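Local coordinates for protein interferon alpha/beta receptor 1 (Mus musculus, PDB 3WCY) that pairs with a second receptor chain, IFNAR2, to bind type I interferons and switch on JAK-STAT signalling inside the cell, at residues V11-T19 and P123-A131. Residues are numbered along the deposited sequence; the frame is centred on the assembly and turned at random.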
# COMPACT_ATOMS: atom_id res chain seq x y z
N VAL A 11 24.11 13.43 22.04
CA VAL A 11 24.31 13.38 20.59
C VAL A 11 22.97 13.54 19.84
O VAL A 11 22.04 12.75 20.06
CB VAL A 11 25.15 12.14 20.14
CG1 VAL A 11 24.51 10.82 20.59
CG2 VAL A 11 25.40 12.14 18.63
N TYR A 12 22.88 14.57 18.98
CA TYR A 12 21.69 14.81 18.17
C TYR A 12 21.84 14.17 16.80
O TYR A 12 22.87 14.34 16.14
CB TYR A 12 21.36 16.31 18.06
CG TYR A 12 20.03 16.59 17.38
CD1 TYR A 12 18.84 16.52 18.10
CD2 TYR A 12 19.96 16.92 16.04
CE1 TYR A 12 17.61 16.78 17.49
CE2 TYR A 12 18.74 17.17 15.41
CZ TYR A 12 17.57 17.10 16.14
OH TYR A 12 16.36 17.35 15.53
N ILE A 13 20.82 13.40 16.40
CA ILE A 13 20.81 12.70 15.12
C ILE A 13 19.58 13.12 14.32
O ILE A 13 18.44 12.91 14.74
CB ILE A 13 20.94 11.15 15.21
CG1 ILE A 13 21.91 10.70 16.33
CG2 ILE A 13 21.34 10.56 13.85
CD1 ILE A 13 21.73 9.29 16.81
N ILE A 14 19.83 13.72 13.16
CA ILE A 14 18.81 14.14 12.20
C ILE A 14 19.15 13.38 10.91
O ILE A 14 20.06 13.77 10.18
CB ILE A 14 18.67 15.69 12.08
CG1 ILE A 14 17.57 16.12 11.09
CG2 ILE A 14 20.00 16.41 11.82
CD1 ILE A 14 16.22 16.37 11.72
N ASP A 15 18.47 12.22 10.71
CA ASP A 15 18.67 11.29 9.60
C ASP A 15 20.10 10.73 9.74
O ASP A 15 20.40 10.13 10.77
CB ASP A 15 18.42 11.96 8.23
CG ASP A 15 16.99 12.40 7.99
OD1 ASP A 15 16.36 12.91 8.95
OD2 ASP A 15 16.52 12.27 6.85
N ASP A 16 20.98 10.95 8.74
CA ASP A 16 22.35 10.43 8.75
C ASP A 16 23.38 11.47 9.20
O ASP A 16 24.59 11.22 9.14
CB ASP A 16 22.71 9.76 7.41
CG ASP A 16 22.07 8.39 7.25
OD1 ASP A 16 22.35 7.50 8.09
OD2 ASP A 16 21.30 8.21 6.29
N ASN A 17 22.89 12.61 9.70
CA ASN A 17 23.70 13.70 10.22
C ASN A 17 23.78 13.60 11.74
O ASN A 17 22.76 13.40 12.40
CB ASN A 17 23.16 15.06 9.78
CG ASN A 17 23.30 15.32 8.30
OD1 ASN A 17 24.40 15.28 7.74
ND2 ASN A 17 22.19 15.63 7.65
N TYR A 18 25.00 13.73 12.29
CA TYR A 18 25.29 13.65 13.72
C TYR A 18 25.86 14.99 14.23
O TYR A 18 26.50 15.71 13.46
CB TYR A 18 26.27 12.50 14.00
CG TYR A 18 25.70 11.12 13.73
CD1 TYR A 18 25.21 10.34 14.77
CD2 TYR A 18 25.67 10.59 12.45
CE1 TYR A 18 24.69 9.07 14.54
CE2 TYR A 18 25.15 9.32 12.20
CZ TYR A 18 24.66 8.56 13.25
OH TYR A 18 24.15 7.32 13.00
N THR A 19 25.61 15.30 15.52
CA THR A 19 26.08 16.53 16.18
C THR A 19 26.49 16.30 17.64
O THR A 19 25.92 15.44 18.31
CB THR A 19 25.07 17.69 16.02
OG1 THR A 19 23.75 17.17 15.86
CG2 THR A 19 25.42 18.61 14.85
N PRO A 123 12.72 11.63 3.39
CA PRO A 123 13.92 12.10 4.13
C PRO A 123 15.15 11.21 3.88
O PRO A 123 15.11 10.00 4.13
CB PRO A 123 13.46 12.04 5.60
CG PRO A 123 11.98 12.07 5.55
CD PRO A 123 11.60 11.34 4.31
N GLY A 124 16.21 11.80 3.32
CA GLY A 124 17.44 11.10 2.97
C GLY A 124 17.64 10.96 1.47
O GLY A 124 16.74 10.48 0.76
N GLN A 125 18.83 11.37 0.97
CA GLN A 125 19.17 11.34 -0.47
C GLN A 125 20.33 10.38 -0.91
O GLN A 125 21.32 10.85 -1.48
CB GLN A 125 19.40 12.79 -0.99
CG GLN A 125 18.13 13.62 -1.16
CD GLN A 125 18.39 14.90 -1.91
OE1 GLN A 125 18.27 14.97 -3.15
NE2 GLN A 125 18.73 15.96 -1.19
N ASP A 126 20.20 9.04 -0.73
CA ASP A 126 19.10 8.36 -0.07
C ASP A 126 19.42 8.00 1.38
O ASP A 126 18.52 7.96 2.21
CB ASP A 126 18.60 7.16 -0.88
CG ASP A 126 17.49 7.55 -1.83
OD1 ASP A 126 16.31 7.54 -1.40
OD2 ASP A 126 17.80 7.91 -2.99
N GLY A 127 20.71 7.78 1.66
CA GLY A 127 21.20 7.47 3.00
C GLY A 127 20.98 6.06 3.48
O GLY A 127 20.71 5.16 2.67
N ASN A 128 21.09 5.85 4.81
CA ASN A 128 20.91 4.54 5.42
C ASN A 128 19.87 4.45 6.53
O ASN A 128 19.24 3.40 6.68
CB ASN A 128 22.24 3.91 5.84
CG ASN A 128 22.55 2.65 5.06
OD1 ASN A 128 21.84 1.64 5.13
ND2 ASN A 128 23.60 2.69 4.26
N MET A 129 19.69 5.54 7.30
CA MET A 129 18.73 5.62 8.40
C MET A 129 17.30 5.28 7.96
O MET A 129 16.59 4.57 8.69
CB MET A 129 18.77 7.01 9.06
CG MET A 129 18.09 7.08 10.42
SD MET A 129 18.82 6.00 11.68
CE MET A 129 20.36 6.83 12.00
N TRP A 130 16.88 5.76 6.78
CA TRP A 130 15.53 5.53 6.27
C TRP A 130 15.45 4.63 5.03
O TRP A 130 14.35 4.32 4.56
CB TRP A 130 14.80 6.87 6.10
CG TRP A 130 14.97 7.77 7.28
CD1 TRP A 130 15.75 8.89 7.35
CD2 TRP A 130 14.45 7.56 8.60
NE1 TRP A 130 15.70 9.42 8.61
CE2 TRP A 130 14.92 8.62 9.41
CE3 TRP A 130 13.62 6.59 9.19
CZ2 TRP A 130 14.59 8.74 10.76
CZ3 TRP A 130 13.29 6.71 10.53
CH2 TRP A 130 13.77 7.78 11.30
N ALA A 131 16.62 4.15 4.55
CA ALA A 131 16.81 3.26 3.40
C ALA A 131 15.92 2.01 3.44
O ALA A 131 15.69 1.41 2.38
CB ALA A 131 18.27 2.86 3.30
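The carboxylate of D16 takes hold of two successive backbone N-H groups, N128 N lying 2.8 Å and M129 N 3.3 Å from D16 OD2. Both bonds are nearly straight and both use the syn side of the oxygen, yet they arrive from opposite faces of the carboxylate plane, so one carboxylate oxygen can accept from two adjacent amides. With chi1 at -76°, CG of D16 stands anti to its own carbonyl carbon, which carries the carboxylate across to the loop. Replacing D16 by alanine is likely to leave the amides of N128 and M129 without their shared acceptor and let the 123-131 loop drift from the hairpin. Next door, D15 sets its carboxylate at the indole edge of W130, D15 CG 3.3 Å from W130 NE1 and the two planes 73° apart; this is contact without a hydrogen bond, and D15 OD1 instead accepts a hydrogen bond from the backbone N of S103. D15 OD2 meets CB of P123 at 3.3 Å. M129, bent at chi2 and chi3, brings CE to 3.5 Å from D15 O and loosely against I13 CG2. The example is an interdomain joint: the type II' turn linking strands 12-14 and 17-19 of the first fibronectin type-III domain docks on the second domain's loop between strands 116-121 and 138-145, while helix 96-99 and strand 100-101 pack against M129 through P96 and A100.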